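PDB 6NJW: Xcc_ctr_pt from Xanthomonas campestris pv. campestris, which is probably a metal-dependent nuclease of the Class 2 OLD family, represented here by its C-terminal region with the Toprim domain. Local coordinates for residues 124-138 / 205-217. Residues are numbered along the deposited sequence; the frame is centred on the assembly and turned at random.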
loop_
_atom_site.group_PDB
_atom_site.type_symbol
_atom_site.label_atom_id
_atom_site.label_comp_id
_atom_site.label_asym_id
_atom_site.label_seq_id
_atom_site.Cartn_x
_atom_site.Cartn_y
_atom_site.Cartn_z
ATOM N N GLN A 124 -7.396 14.392 -1.613
ATOM C CA GLN A 124 -8.712 14.647 -2.192
ATOM C C GLN A 124 -8.997 13.729 -3.375
ATOM O O GLN A 124 -10.158 13.384 -3.638
ATOM C CB GLN A 124 -8.809 16.107 -2.629
ATOM C CG GLN A 124 -8.866 17.106 -1.495
ATOM C CD GLN A 124 -9.214 18.480 -2.014
ATOM O OE1 GLN A 124 -10.366 18.755 -2.353
ATOM N NE2 GLN A 124 -8.213 19.328 -2.131
ATOM N N TYR A 125 -7.958 13.299 -4.080
ATOM C CA TYR A 125 -8.122 12.440 -5.241
ATOM C C TYR A 125 -7.892 10.979 -4.905
ATOM O O TYR A 125 -7.768 10.156 -5.818
ATOM C CB TYR A 125 -7.178 12.899 -6.364
ATOM C CG TYR A 125 -7.531 14.294 -6.821
ATOM C CD1 TYR A 125 -8.619 14.519 -7.651
ATOM C CD2 TYR A 125 -6.810 15.399 -6.372
ATOM C CE1 TYR A 125 -8.957 15.801 -8.052
ATOM C CE2 TYR A 125 -7.146 16.680 -6.763
ATOM C CZ TYR A 125 -8.216 16.875 -7.606
ATOM O OH TYR A 125 -8.544 18.163 -7.984
ATOM N N GLY A 126 -7.827 10.640 -3.617
ATOM C CA GLY A 126 -7.592 9.258 -3.227
ATOM C C GLY A 126 -6.158 8.793 -3.288
ATOM O O GLY A 126 -5.911 7.589 -3.387
ATOM N N TYR A 127 -5.193 9.700 -3.205
ATOM C CA TYR A 127 -3.780 9.345 -3.255
ATOM C C TYR A 127 -3.196 9.542 -1.863
ATOM O O TYR A 127 -3.200 10.664 -1.352
ATOM C CB TYR A 127 -3.037 10.210 -4.278
ATOM C CG TYR A 127 -3.616 10.206 -5.701
ATOM C CD1 TYR A 127 -4.415 9.157 -6.158
ATOM C CD2 TYR A 127 -3.359 11.270 -6.580
ATOM C CE1 TYR A 127 -4.933 9.158 -7.464
ATOM C CE2 TYR A 127 -3.879 11.290 -7.875
ATOM C CZ TYR A 127 -4.653 10.233 -8.318
ATOM O OH TYR A 127 -5.150 10.254 -9.608
ATOM N N PHE A 128 -2.687 8.464 -1.256
ATOM C CA PHE A 128 -2.375 8.484 0.169
ATOM C C PHE A 128 -0.935 8.061 0.389
ATOM O O PHE A 128 -0.439 7.140 -0.275
ATOM C CB PHE A 128 -3.331 7.565 0.973
ATOM C CG PHE A 128 -4.748 8.055 0.987
ATOM C CD1 PHE A 128 -5.138 9.071 1.845
ATOM C CD2 PHE A 128 -5.679 7.529 0.112
ATOM C CE1 PHE A 128 -6.449 9.551 1.838
ATOM C CE2 PHE A 128 -6.984 7.997 0.089
ATOM C CZ PHE A 128 -7.376 9.009 0.946
ATOM N N VAL A 129 -0.260 8.735 1.318
ATOM C CA VAL A 129 1.155 8.482 1.562
ATOM C C VAL A 129 1.333 7.928 2.973
ATOM O O VAL A 129 0.667 8.355 3.921
ATOM C CB VAL A 129 2.029 9.741 1.340
ATOM C CG1 VAL A 129 1.711 10.394 0.002
ATOM C CG2 VAL A 129 1.839 10.739 2.437
ATOM N N ASN A 130 2.211 6.943 3.093
ATOM C CA ASN A 130 2.618 6.408 4.378
ATOM C C ASN A 130 3.936 7.054 4.790
ATOM O O ASN A 130 4.871 7.151 3.983
ATOM C CB ASN A 130 2.781 4.893 4.288
ATOM C CG ASN A 130 3.238 4.272 5.585
ATOM O OD1 ASN A 130 2.859 4.713 6.666
ATOM N ND2 ASN A 130 4.065 3.233 5.482
ATOM N N GLU A 131 4.020 7.460 6.053
ATOM C CA GLU A 131 5.235 8.095 6.546
ATOM C C GLU A 131 6.323 7.085 6.888
ATOM O O GLU A 131 7.473 7.483 7.094
ATOM C CB GLU A 131 4.922 8.975 7.761
ATOM C CG GLU A 131 3.736 9.912 7.551
ATOM C CD GLU A 131 4.071 11.091 6.645
ATOM O OE1 GLU A 131 5.167 11.667 6.815
ATOM O OE2 GLU A 131 3.251 11.434 5.751
ATOM N N ASN A 132 6.003 5.799 6.938
ATOM C CA ASN A 132 6.973 4.727 7.109
ATOM C C ASN A 132 7.059 3.937 5.806
ATOM O O ASN A 132 6.536 4.356 4.765
ATOM C CB ASN A 132 6.566 3.845 8.300
ATOM C CG ASN A 132 7.747 3.082 8.906
ATOM O OD1 ASN A 132 8.808 2.959 8.284
ATOM N ND2 ASN A 132 7.562 2.563 10.121
ATOM N N THR A 133 7.723 2.791 5.860
ATOM C CA THR A 133 7.575 1.757 4.849
ATOM C C THR A 133 6.807 0.597 5.473
ATOM O O THR A 133 6.775 0.439 6.692
ATOM C CB THR A 133 8.936 1.287 4.315
ATOM O OG1 THR A 133 9.797 0.981 5.417
ATOM C CG2 THR A 133 9.577 2.380 3.458
ATOM N N LEU A 134 6.204 -0.234 4.621
ATOM C CA LEU A 134 5.125 -1.114 5.073
ATOM C C LEU A 134 5.599 -2.124 6.115
ATOM O O LEU A 134 5.028 -2.224 7.205
ATOM C CB LEU A 134 4.510 -1.839 3.876
ATOM C CG LEU A 134 3.373 -2.796 4.219
ATOM C CD1 LEU A 134 2.247 -2.056 4.944
ATOM C CD2 LEU A 134 2.860 -3.445 2.948
ATOM N N GLU A 135 6.626 -2.903 5.790
ATOM C CA GLU A 135 6.979 -4.011 6.676
ATOM C C GLU A 135 7.485 -3.553 8.046
ATOM O O GLU A 135 7.105 -4.147 9.064
ATOM C CB GLU A 135 8.008 -4.914 5.994
ATOM C CG GLU A 135 7.476 -5.611 4.737
ATOM C CD GLU A 135 7.817 -4.853 3.468
ATOM O OE1 GLU A 135 8.023 -3.613 3.551
ATOM O OE2 GLU A 135 7.894 -5.502 2.395
ATOM N N PRO A 136 8.334 -2.522 8.141
ATOM C CA PRO A 136 8.707 -2.052 9.489
ATOM C C PRO A 136 7.521 -1.517 10.275
ATOM O O PRO A 136 7.429 -1.758 11.484
ATOM C CB PRO A 136 9.751 -0.961 9.210
ATOM C CG PRO A 136 10.259 -1.266 7.828
ATOM C CD PRO A 136 9.078 -1.800 7.091
ATOM N N GLU A 137 6.590 -0.821 9.623
ATOM C CA GLU A 137 5.386 -0.391 10.336
ATOM C C GLU A 137 4.627 -1.589 10.900
ATOM O O GLU A 137 4.255 -1.604 12.078
ATOM C CB GLU A 137 4.483 0.440 9.424
ATOM C CG GLU A 137 3.048 0.518 9.953
ATOM C CD GLU A 137 2.321 1.811 9.611
ATOM O OE1 GLU A 137 2.798 2.573 8.739
ATOM O OE2 GLU A 137 1.255 2.068 10.229
ATOM N N LEU A 138 4.405 -2.620 10.079
ATOM C CA LEU A 138 3.670 -3.783 10.569
ATOM C C LEU A 138 4.410 -4.474 11.706
ATOM O O LEU A 138 3.786 -4.956 12.658
ATOM C CB LEU A 138 3.418 -4.773 9.435
ATOM C CG LEU A 138 2.573 -4.260 8.274
ATOM C CD1 LEU A 138 2.524 -5.318 7.190
ATOM C CD2 LEU A 138 1.171 -3.920 8.778
ATOM N N VAL A 205 -4.706 -3.820 13.287
ATOM C CA VAL A 205 -3.337 -3.446 12.923
ATOM C C VAL A 205 -3.257 -2.884 11.501
ATOM O O VAL A 205 -2.185 -2.895 10.889
ATOM C CB VAL A 205 -2.355 -4.617 13.101
ATOM C CG1 VAL A 205 -2.298 -5.053 14.561
ATOM C CG2 VAL A 205 -2.716 -5.796 12.174
ATOM N N CYS A 206 -4.360 -2.403 10.950
ATOM C CA CYS A 206 -4.332 -1.876 9.586
ATOM C C CYS A 206 -3.671 -0.505 9.579
ATOM O O CYS A 206 -4.125 0.390 10.299
ATOM C CB CYS A 206 -5.746 -1.772 9.009
ATOM S SG CYS A 206 -5.792 -1.283 7.246
ATOM N N PRO A 207 -2.623 -0.291 8.781
ATOM C CA PRO A 207 -2.059 1.056 8.664
ATOM C C PRO A 207 -3.112 2.028 8.168
ATOM O O PRO A 207 -3.967 1.682 7.346
ATOM C CB PRO A 207 -0.926 0.887 7.643
ATOM C CG PRO A 207 -0.606 -0.581 7.652
ATOM C CD PRO A 207 -1.901 -1.278 7.967
ATOM N N ALA A 208 -3.027 3.261 8.669
ATOM C CA ALA A 208 -4.043 4.267 8.373
ATOM C C ALA A 208 -4.109 4.599 6.880
ATOM O O ALA A 208 -5.200 4.816 6.334
ATOM C CB ALA A 208 -3.775 5.528 9.191
ATOM N N TYR A 209 -2.967 4.655 6.197
ATOM C CA TYR A 209 -3.031 5.026 4.786
ATOM C C TYR A 209 -3.728 3.949 3.957
ATOM O O TYR A 209 -4.411 4.270 2.976
ATOM C CB TYR A 209 -1.632 5.359 4.248
ATOM C CG TYR A 209 -0.727 4.199 3.881
ATOM C CD1 TYR A 209 -0.321 3.261 4.830
ATOM C CD2 TYR A 209 -0.240 4.066 2.593
ATOM C CE1 TYR A 209 0.530 2.204 4.489
ATOM C CE2 TYR A 209 0.606 3.003 2.240
ATOM C CZ TYR A 209 0.988 2.085 3.193
ATOM O OH TYR A 209 1.826 1.039 2.842
ATOM N N ILE A 210 -3.621 2.684 4.366
ATOM C CA ILE A 210 -4.304 1.607 3.654
ATOM C C ILE A 210 -5.807 1.655 3.916
ATOM O O ILE A 210 -6.618 1.508 2.992
ATOM C CB ILE A 210 -3.692 0.247 4.050
ATOM C CG1 ILE A 210 -2.267 0.113 3.476
ATOM C CG2 ILE A 210 -4.565 -0.919 3.589
ATOM C CD1 ILE A 210 -1.605 -1.221 3.801
ATOM N N ARG A 211 -6.210 1.848 5.172
ATOM C CA ARG A 211 -7.637 2.008 5.456
ATOM C C ARG A 211 -8.229 3.188 4.684
ATOM O O ARG A 211 -9.334 3.097 4.132
ATOM C CB ARG A 211 -7.865 2.194 6.959
ATOM C CG ARG A 211 -9.354 2.380 7.318
ATOM C CD ARG A 211 -9.565 2.676 8.811
ATOM N NE ARG A 211 -8.914 1.685 9.652
ATOM C CZ ARG A 211 -9.524 0.595 10.102
ATOM N NH1 ARG A 211 -10.789 0.390 9.786
ATOM N NH2 ARG A 211 -8.879 -0.276 10.870
ATOM N N SER A 212 -7.502 4.299 4.628
ATOM C CA SER A 212 -7.969 5.471 3.901
ATOM C C SER A 212 -8.181 5.168 2.427
ATOM O O SER A 212 -9.200 5.562 1.846
ATOM C CB SER A 212 -6.963 6.613 4.062
ATOM O OG SER A 212 -7.079 7.213 5.343
ATOM N N ALA A 213 -7.236 4.465 1.804
ATOM C CA ALA A 213 -7.370 4.192 0.382
ATOM C C ALA A 213 -8.494 3.213 0.127
ATOM O O ALA A 213 -9.241 3.366 -0.840
ATOM C CB ALA A 213 -6.062 3.643 -0.195
ATOM N N LEU A 214 -8.605 2.179 0.964
ATOM C CA LEU A 214 -9.684 1.205 0.785
ATOM C C LEU A 214 -11.057 1.860 0.918
ATOM O O LEU A 214 -11.959 1.591 0.115
ATOM C CB LEU A 214 -9.529 0.069 1.794
ATOM C CG LEU A 214 -8.345 -0.852 1.533
ATOM C CD1 LEU A 214 -8.212 -1.864 2.695
ATOM C CD2 LEU A 214 -8.512 -1.583 0.193
ATOM N N GLU A 215 -11.234 2.718 1.925
ATOM C CA GLU A 215 -12.510 3.404 2.121
ATOM C C GLU A 215 -12.788 4.397 0.994
ATOM O O GLU A 215 -13.938 4.561 0.568
ATOM C CB GLU A 215 -12.505 4.103 3.480
ATOM C CG GLU A 215 -12.395 3.113 4.665
ATOM C CD GLU A 215 -12.420 3.794 6.041
ATOM O OE1 GLU A 215 -12.008 4.965 6.139
ATOM O OE2 GLU A 215 -12.830 3.139 7.021
ATOM N N HIS A 216 -11.742 5.047 0.476
ATOM C CA HIS A 216 -11.941 5.989 -0.619
ATOM C C HIS A 216 -12.478 5.278 -1.858
ATOM O O HIS A 216 -13.458 5.727 -2.460
ATOM C CB HIS A 216 -10.629 6.710 -0.951
ATOM C CG HIS A 216 -10.791 7.808 -1.959
ATOM N ND1 HIS A 216 -10.889 9.136 -1.604
ATOM C CD2 HIS A 216 -10.909 7.773 -3.310
ATOM C CE1 HIS A 216 -11.051 9.874 -2.689
ATOM N NE2 HIS A 216 -11.067 9.071 -3.739
ATOM N N ILE A 217 -11.856 4.156 -2.248
ATOM C CA ILE A 217 -12.278 3.486 -3.480
ATOM C C ILE A 217 -13.617 2.790 -3.276
ATOM O O ILE A 217 -14.457 2.752 -4.187
ATOM C CB ILE A 217 -11.194 2.511 -3.986
ATOM C CG1 ILE A 217 -11.526 2.009 -5.404
ATOM C CG2 ILE A 217 -11.002 1.315 -3.084
ATOM C CD1 ILE A 217 -11.585 3.139 -6.427
HETATM O O HOH W 1 -0.648 3.969 10.413
#
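With chi1 at 80°, Y209 CG lies between its backbone N and carbonyl carbon, while N130 CG, anti to the backbone N (179°), lays the amide along the Y209 ring. N130 CB sits 3.3 Å from the centroid of that ring, almost on its normal, and the amide follows nearly flat, 12° from the ring plane; a short side chain with a planar end suits this stack. I210 CG1 lies over the other face, so the phenol is sandwiched beside the bound magnesium ion, whose site it shares with D82. Further along, S212 CB makes a CH-pi contact over one face of the F128 ring, 3.8 Å from its centroid, and F128 CD2 comes within 3.9 Å of A213 CB, the small alanine leaving room for the ring. G126, the positive-phi residue closing helix 115-123 in a Schellman motif, has no side chain and can lay its CA over the H216 ring, 3.4 Å from the centroid. At the other end P207 meets L138 CD2 and E137, whose OE2 accepts from a water that accepts from A208 N. Residues 208-217 run nearly antiparallel to edge strand 127-130 of the parallel Toprim sheet, with Y209 and A213 touching L80 on adjacent strand 77-82.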